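Local coordinates for foldase protein PrsA (Streptococcus pneumoniae, PDB 5TVL) that probably catalyses the cis-trans isomerisation of peptidyl-prolyl bonds and is thought to help secreted proteins fold outside the cell after translocation, at residues S26-L31 with Q263-I268; F185-D190 with Y209-T214; I124-N129 with N154-K159. One frame throughout, in Å; residues are numbered along the deposited sequence.

Contact 1. Residues S26-L31 with Q263-I268; sequences SAQQVL and QAFQNI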
# COMPACT_ATOMS: atom_id res chain seq x y z
N SER A 26 4.97 -25.89 -3.03
CA SER A 26 5.78 -25.31 -1.95
C SER A 26 7.28 -25.62 -2.14
O SER A 26 8.12 -24.76 -1.94
CB SER A 26 5.31 -25.84 -0.58
OG SER A 26 5.65 -24.95 0.47
N ALA A 27 7.58 -26.86 -2.54
CA ALA A 27 8.95 -27.28 -2.81
C ALA A 27 9.55 -26.60 -4.05
O ALA A 27 10.75 -26.29 -4.08
CB ALA A 27 9.02 -28.79 -2.97
N GLN A 28 8.73 -26.37 -5.07
CA GLN A 28 9.18 -25.64 -6.26
C GLN A 28 9.55 -24.18 -5.94
O GLN A 28 10.46 -23.63 -6.55
CB GLN A 28 8.13 -25.70 -7.36
CG GLN A 28 7.93 -27.11 -7.92
CD GLN A 28 6.73 -27.23 -8.84
OE1 GLN A 28 5.93 -26.30 -8.97
NE2 GLN A 28 6.59 -28.38 -9.47
N GLN A 29 8.84 -23.59 -4.98
CA GLN A 29 9.14 -22.25 -4.47
C GLN A 29 10.48 -22.22 -3.71
O GLN A 29 11.20 -21.21 -3.75
CB GLN A 29 8.00 -21.75 -3.56
CG GLN A 29 8.01 -20.26 -3.26
CD GLN A 29 7.73 -19.38 -4.48
OE1 GLN A 29 6.90 -19.72 -5.33
NE2 GLN A 29 8.41 -18.24 -4.56
N VAL A 30 10.82 -23.31 -3.02
CA VAL A 30 12.09 -23.43 -2.30
C VAL A 30 13.29 -23.43 -3.25
O VAL A 30 14.31 -22.80 -2.94
CB VAL A 30 12.11 -24.66 -1.37
CG1 VAL A 30 13.51 -24.97 -0.85
CG2 VAL A 30 11.15 -24.44 -0.20
N LEU A 31 13.19 -24.12 -4.39
CA LEU A 31 14.27 -24.09 -5.39
C LEU A 31 14.39 -22.71 -6.03
O LEU A 31 15.50 -22.24 -6.31
CB LEU A 31 14.06 -25.13 -6.49
CG LEU A 31 15.24 -25.33 -7.44
CD1 LEU A 31 16.39 -26.06 -6.75
CD2 LEU A 31 14.81 -26.09 -8.69
N GLN A 263 12.79 -30.75 -15.57
CA GLN A 263 11.58 -30.21 -16.20
C GLN A 263 10.47 -29.82 -15.21
O GLN A 263 9.67 -28.93 -15.50
CB GLN A 263 11.04 -31.21 -17.24
CG GLN A 263 9.83 -30.76 -18.06
CD GLN A 263 10.04 -29.46 -18.80
OE1 GLN A 263 11.15 -29.16 -19.25
NE2 GLN A 263 8.98 -28.67 -18.94
N ALA A 264 10.43 -30.49 -14.06
CA ALA A 264 9.43 -30.21 -13.02
C ALA A 264 9.39 -28.75 -12.55
O ALA A 264 8.32 -28.24 -12.23
CB ALA A 264 9.64 -31.13 -11.82
N PHE A 265 10.55 -28.09 -12.53
CA PHE A 265 10.65 -26.70 -12.07
C PHE A 265 10.52 -25.64 -13.18
O PHE A 265 10.51 -24.45 -12.87
CB PHE A 265 11.96 -26.49 -11.31
CG PHE A 265 12.13 -27.45 -10.16
CD1 PHE A 265 11.54 -27.20 -8.93
CD2 PHE A 265 12.89 -28.60 -10.31
CE1 PHE A 265 11.69 -28.08 -7.87
CE2 PHE A 265 13.05 -29.49 -9.26
CZ PHE A 265 12.45 -29.23 -8.03
N GLN A 266 10.40 -26.06 -14.44
CA GLN A 266 10.42 -25.14 -15.59
C GLN A 266 9.33 -24.05 -15.55
O GLN A 266 9.59 -22.90 -15.92
CB GLN A 266 10.31 -25.93 -16.91
CG GLN A 266 10.54 -25.12 -18.19
CD GLN A 266 11.94 -24.55 -18.29
OE1 GLN A 266 12.93 -25.23 -18.02
NE2 GLN A 266 12.04 -23.28 -18.68
N ASN A 267 8.13 -24.42 -15.10
CA ASN A 267 6.99 -23.49 -15.06
C ASN A 267 7.12 -22.38 -14.00
O ASN A 267 6.69 -21.25 -14.26
CB ASN A 267 5.67 -24.24 -14.84
CG ASN A 267 5.28 -25.12 -16.03
OD1 ASN A 267 5.87 -25.03 -17.11
ND2 ASN A 267 4.27 -25.96 -15.83
N ILE A 268 7.70 -22.69 -12.84
CA ILE A 268 7.85 -21.68 -11.77
C ILE A 268 8.92 -20.63 -12.11
O ILE A 268 8.89 -19.53 -11.57
CB ILE A 268 8.10 -22.33 -10.38
CG1 ILE A 268 7.58 -21.41 -9.27
CG2 ILE A 268 9.58 -22.66 -10.15
CD1 ILE A 268 7.64 -22.02 -7.88

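Contact 2. Residues F185-D190 with Y209-T214; sequences FALDVD and YIVKLT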
# COMPACT_ATOMS: atom_id res chain seq x y z
N PHE A 185 -3.75 21.56 5.19
CA PHE A 185 -3.20 22.39 4.11
C PHE A 185 -4.23 23.40 3.54
O PHE A 185 -3.84 24.42 2.98
CB PHE A 185 -2.64 21.54 2.95
CG PHE A 185 -1.65 20.47 3.37
CD1 PHE A 185 -0.73 20.69 4.40
CD2 PHE A 185 -1.61 19.25 2.70
CE1 PHE A 185 0.18 19.69 4.77
CE2 PHE A 185 -0.71 18.26 3.06
CZ PHE A 185 0.19 18.48 4.09
N ALA A 186 -5.52 23.09 3.69
CA ALA A 186 -6.60 23.99 3.26
C ALA A 186 -6.89 25.12 4.25
O ALA A 186 -7.55 26.09 3.88
CB ALA A 186 -7.88 23.19 3.02
N LEU A 187 -6.42 24.99 5.49
CA LEU A 187 -6.57 26.06 6.49
C LEU A 187 -5.62 27.23 6.23
O LEU A 187 -4.58 27.08 5.59
CB LEU A 187 -6.29 25.52 7.90
CG LEU A 187 -7.25 24.45 8.43
CD1 LEU A 187 -6.65 23.71 9.61
CD2 LEU A 187 -8.60 25.07 8.79
N ASP A 188 -6.00 28.40 6.74
CA ASP A 188 -5.07 29.52 6.91
C ASP A 188 -4.43 29.39 8.29
O ASP A 188 -4.85 28.55 9.10
CB ASP A 188 -5.80 30.87 6.80
CG ASP A 188 -6.41 31.10 5.42
OD1 ASP A 188 -5.80 30.71 4.40
OD2 ASP A 188 -7.51 31.69 5.37
N VAL A 189 -3.41 30.21 8.55
CA VAL A 189 -2.67 30.14 9.81
C VAL A 189 -3.58 30.60 10.96
O VAL A 189 -4.38 31.53 10.79
CB VAL A 189 -1.36 30.97 9.76
CG1 VAL A 189 -0.65 30.98 11.11
CG2 VAL A 189 -0.43 30.42 8.68
N ASP A 190 -3.45 29.93 12.10
CA ASP A 190 -4.36 30.08 13.26
C ASP A 190 -5.83 29.73 12.93
O ASP A 190 -6.75 30.27 13.53
CB ASP A 190 -4.26 31.49 13.88
CG ASP A 190 -2.83 31.86 14.28
OD1 ASP A 190 -2.10 30.99 14.80
OD2 ASP A 190 -2.45 33.03 14.07
N TYR A 209 -10.79 13.78 14.39
CA TYR A 209 -9.68 14.72 14.55
C TYR A 209 -10.15 16.17 14.44
O TYR A 209 -11.10 16.47 13.71
CB TYR A 209 -8.61 14.46 13.48
CG TYR A 209 -7.99 13.09 13.52
CD1 TYR A 209 -8.62 12.01 12.90
CD2 TYR A 209 -6.76 12.87 14.14
CE1 TYR A 209 -8.05 10.74 12.92
CE2 TYR A 209 -6.19 11.60 14.17
CZ TYR A 209 -6.83 10.55 13.55
OH TYR A 209 -6.28 9.29 13.56
N ILE A 210 -9.49 17.05 15.18
CA ILE A 210 -9.65 18.50 15.05
C ILE A 210 -8.24 19.06 14.88
O ILE A 210 -7.37 18.77 15.70
CB ILE A 210 -10.35 19.13 16.28
CG1 ILE A 210 -11.72 18.49 16.52
CG2 ILE A 210 -10.52 20.64 16.08
CD1 ILE A 210 -12.32 18.79 17.88
N VAL A 211 -8.03 19.85 13.83
CA VAL A 211 -6.70 20.37 13.48
C VAL A 211 -6.66 21.88 13.65
O VAL A 211 -7.63 22.58 13.32
CB VAL A 211 -6.31 20.01 12.03
CG1 VAL A 211 -4.88 20.45 11.71
CG2 VAL A 211 -6.44 18.52 11.78
N LYS A 212 -5.54 22.38 14.17
CA LYS A 212 -5.26 23.81 14.32
C LYS A 212 -3.91 24.08 13.65
O LYS A 212 -2.88 23.63 14.13
CB LYS A 212 -5.20 24.16 15.82
CG LYS A 212 -4.73 25.57 16.17
CD LYS A 212 -5.82 26.61 15.98
CE LYS A 212 -5.32 28.02 16.28
NZ LYS A 212 -5.07 28.25 17.74
N LEU A 213 -3.93 24.81 12.53
CA LEU A 213 -2.70 25.17 11.82
C LEU A 213 -1.94 26.26 12.58
O LEU A 213 -2.52 27.30 12.90
CB LEU A 213 -2.99 25.63 10.39
CG LEU A 213 -1.79 25.70 9.44
CD1 LEU A 213 -1.29 24.31 9.07
CD2 LEU A 213 -2.13 26.49 8.19
N THR A 214 -0.67 26.00 12.87
CA THR A 214 0.20 26.92 13.62
C THR A 214 1.19 27.62 12.68
O THR A 214 1.32 28.85 12.72
CB THR A 214 0.98 26.17 14.73
OG1 THR A 214 0.04 25.53 15.61
CG2 THR A 214 1.85 27.13 15.55

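Contact 3. Residues I124-N129 with N154-K159; sequences IIRLNN and NSTDEK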
# COMPACT_ATOMS: atom_id res chain seq x y z
N ILE A 124 -3.05 18.84 16.70
CA ILE A 124 -4.16 17.92 16.44
C ILE A 124 -4.78 17.42 17.75
O ILE A 124 -4.11 17.39 18.78
CB ILE A 124 -3.75 16.72 15.55
CG1 ILE A 124 -2.62 15.89 16.17
CG2 ILE A 124 -3.33 17.21 14.17
CD1 ILE A 124 -2.35 14.58 15.44
N ILE A 125 -6.06 17.05 17.69
CA ILE A 125 -6.78 16.46 18.82
C ILE A 125 -7.57 15.24 18.31
O ILE A 125 -8.63 15.40 17.70
CB ILE A 125 -7.74 17.47 19.50
CG1 ILE A 125 -7.00 18.76 19.87
CG2 ILE A 125 -8.39 16.86 20.74
CD1 ILE A 125 -7.87 19.84 20.48
N ARG A 126 -7.05 14.04 18.55
CA ARG A 126 -7.74 12.79 18.19
C ARG A 126 -8.77 12.42 19.28
O ARG A 126 -8.50 12.58 20.47
CB ARG A 126 -6.74 11.65 18.00
CG ARG A 126 -7.33 10.44 17.29
CD ARG A 126 -6.26 9.39 17.00
NE ARG A 126 -5.76 8.75 18.22
CZ ARG A 126 -4.82 7.81 18.26
NH1 ARG A 126 -4.23 7.37 17.15
NH2 ARG A 126 -4.45 7.30 19.44
N LEU A 127 -9.93 11.93 18.85
CA LEU A 127 -11.05 11.60 19.74
C LEU A 127 -11.72 10.29 19.33
O LEU A 127 -11.73 9.93 18.15
CB LEU A 127 -12.07 12.74 19.71
CG LEU A 127 -11.66 14.02 20.46
CD1 LEU A 127 -11.85 15.26 19.60
CD2 LEU A 127 -12.40 14.15 21.79
N ASN A 128 -12.27 9.58 20.32
CA ASN A 128 -12.95 8.30 20.09
C ASN A 128 -14.42 8.49 19.75
O ASN A 128 -14.93 7.84 18.84
CB ASN A 128 -12.81 7.39 21.31
CG ASN A 128 -11.37 6.95 21.55
OD1 ASN A 128 -10.44 7.69 21.27
ND2 ASN A 128 -11.19 5.73 22.06
N ASN A 129 -15.10 9.37 20.48
CA ASN A 129 -16.53 9.64 20.29
C ASN A 129 -16.73 10.78 19.29
O ASN A 129 -15.93 11.72 19.26
CB ASN A 129 -17.16 10.00 21.64
CG ASN A 129 -18.68 9.84 21.66
OD1 ASN A 129 -19.35 9.96 20.63
ND2 ASN A 129 -19.22 9.57 22.84
N ASN A 154 -8.12 16.52 26.36
CA ASN A 154 -9.06 15.67 25.61
C ASN A 154 -8.45 14.71 24.58
O ASN A 154 -9.10 13.72 24.22
CB ASN A 154 -10.08 16.57 24.89
CG ASN A 154 -10.72 17.59 25.82
OD1 ASN A 154 -11.02 17.29 26.98
ND2 ASN A 154 -10.93 18.80 25.32
N SER A 155 -7.23 14.97 24.11
CA SER A 155 -6.66 14.21 22.99
C SER A 155 -6.28 12.76 23.36
O SER A 155 -5.53 12.54 24.31
CB SER A 155 -5.42 14.92 22.42
OG SER A 155 -5.02 14.35 21.19
N THR A 156 -6.82 11.80 22.60
CA THR A 156 -6.50 10.38 22.75
C THR A 156 -5.08 10.05 22.28
O THR A 156 -4.45 9.12 22.81
CB THR A 156 -7.48 9.49 21.95
OG1 THR A 156 -8.83 9.87 22.24
CG2 THR A 156 -7.28 8.00 22.29
N ASP A 157 -4.58 10.78 21.28
CA ASP A 157 -3.22 10.58 20.78
C ASP A 157 -2.24 11.00 21.87
O ASP A 157 -1.96 12.19 22.05
CB ASP A 157 -3.00 11.36 19.47
CG ASP A 157 -1.73 10.93 18.72
OD1 ASP A 157 -0.85 10.25 19.29
OD2 ASP A 157 -1.62 11.27 17.52
N GLU A 158 -1.72 10.01 22.60
CA GLU A 158 -0.80 10.24 23.72
C GLU A 158 0.56 10.78 23.28
O GLU A 158 1.26 11.41 24.09
CB GLU A 158 -0.60 8.95 24.53
CG GLU A 158 -1.84 8.40 25.23
CD GLU A 158 -2.17 9.11 26.53
OE1 GLU A 158 -2.49 10.31 26.50
OE2 GLU A 158 -2.12 8.45 27.59
N LYS A 159 0.93 10.55 22.02
CA LYS A 159 2.19 11.06 21.46
C LYS A 159 2.16 12.58 21.33
O LYS A 159 3.10 13.27 21.75
CB LYS A 159 2.50 10.42 20.09
CG LYS A 159 2.52 8.89 20.04
CD LYS A 159 3.36 8.23 21.12
CE LYS A 159 4.83 8.62 21.04
NZ LYS A 159 5.64 7.91 22.06

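Contact 1. Residues S26-L31 with Q263-I268
The C-terminal segment packs on helix 25-44, near the start of the chain, F265 against L31 and Q28, I268 against Q28. The clearest meeting is a CH-pi contact: methyl CD2 of L31 sits over the centre of the F265 ring, 3.4 Å from its centroid and 14° off the normal. A branched leucine suits this place because one methyl can rest on the ring while L31 CB lies 4.0 Å from F265 CE1. Q28 comes to the same ring obliquely, its CG 3.7 Å from F265 CD1, and its CA lies at the ring edge in plane.

The two ends of the sequence thus meet across a span of more than 230 residues, as in other PrsA proteins, whose N- and C-terminal parts join in one lobe while the parvulin domain is inserted between them. I268 fills the other flank of Q28: its extended chain, with CG1 anti to the backbone N (chi1 -152°), sends CD1 to within 3.7 Å of Q28 CB. Q28 is apolar along its methylenes, which suits this apolar setting, and its amide lies beyond: NE2 is hydrogen-bonded to K22 O, whereas A264 O, 3.3 Å from Q28 NE2, is poorly angled for a bond. F17 of a second subunit meets the F265 ring edge-to-face, and E107 of a third packs on I268.

Contact 2. Residues F185-D190 with Y209-T214
L213 holds its CG anti to the backbone N (chi1 -166°), which turns the isobutyl group against the backbone from L187 to V189. Its CD2 then lies 3.5 Å from D188 O, and its CB is 4.1 Å from L187 CB. L187 has CG anti to its carbonyl carbon, which carries CD1 to V211, where it lies 4.3 Å from V211 CG1. L187, V211 and L213 are all buried, and branched apolar side chains suit such a place between strand and turn. V189 lies farther out, and its CG1 reaches T214 O at 3.3 Å.

Past the end of helix 178-186 the chain runs beside strand 207-216, a central strand of the antiparallel sheet in this parvulin-type domain. One backbone hydrogen bond joins the two segments: D190 N donates to L213 O at 2.9 Å, rather bent at 134°. D190 itself has left-handed backbone angles, and G191 beside it also bonds to the L213 backbone.

K212 points its CB away, but bends at chi2 and chi4, so that CE comes 3.8 Å from D190 CA. Its NZ remains 5.0 Å from D190 OD1, a distance at which opposite charges may still attract weakly, though there is no salt bridge. The chemistry implies a join made by apolar burial and one main-chain bond, with D190 exposed and K212 partly so.

Contact 3. Residues I124-N129 with N154-K159
R126 and D157 cross at about a right angle, yet their flat ends are nearly aligned, the guanidinium and carboxylate planes standing 20° apart. What the arginine lays on its neighbour is a face: D157 CB is 3.9 Å above the guanidinium plane, offset toward the rim. The charged atoms keep apart, R126 NH2 being 4.7 Å from D157 OD1, so the pair is packed, not salt-bridged. The aspartate serves its own segment instead, as the N-cap of helix 158-161, where OD1 accepts from K159 N.

N128 and T156 also cross at about a right angle, and here the polar ends bond: T156 OG1 donates to N128 OD1 at 2.9 Å, approaching from above the carbonyl plane (36° out of it). Threonine suits the spot because its hydroxyl bonds the N128 amide oxygen while CG2 packs near it. T156 N donates to R126 O at 2.8 Å, almost straight at 173°. On the same side of the strand S155 OG accepts from R126 N in a weak bond of 3.3 Å. I125 CG2 lies 3.9 Å from S155 CB, where the short serine side chain lets strand and turn come close.

R126 NH2 has a further partner in Y204 OH of another subunit. Within the chain, strand 120-127 runs antiparallel to strands 166-169 and 207-216, bonding to I210 through I125, while helix 147-154 packs on I125, helix 130-139 on L127, and helix 158-161, capped by D157, on I124.

Contacts 2 and 3 belong to the parvulin-type domain and share its sheet: strands 207-216 and 120-127 are neighbours, joined where I210 O meets I125 N at 2.9 Å, and the centres of the two contacts are about 16 Å apart. Contact 1 lies on the far side of the chain's centre, its nearest atoms about 36 Å from either. It is the most buried, made by ring, methyl and methylene packing at a subunit interface. The other two are partly buried: contact 2 pairs an apolar interior with a single backbone bond, whereas contact 3 relies on three hydrogen bonds, one weak, and a guanidinium face. All three touch the third subunit.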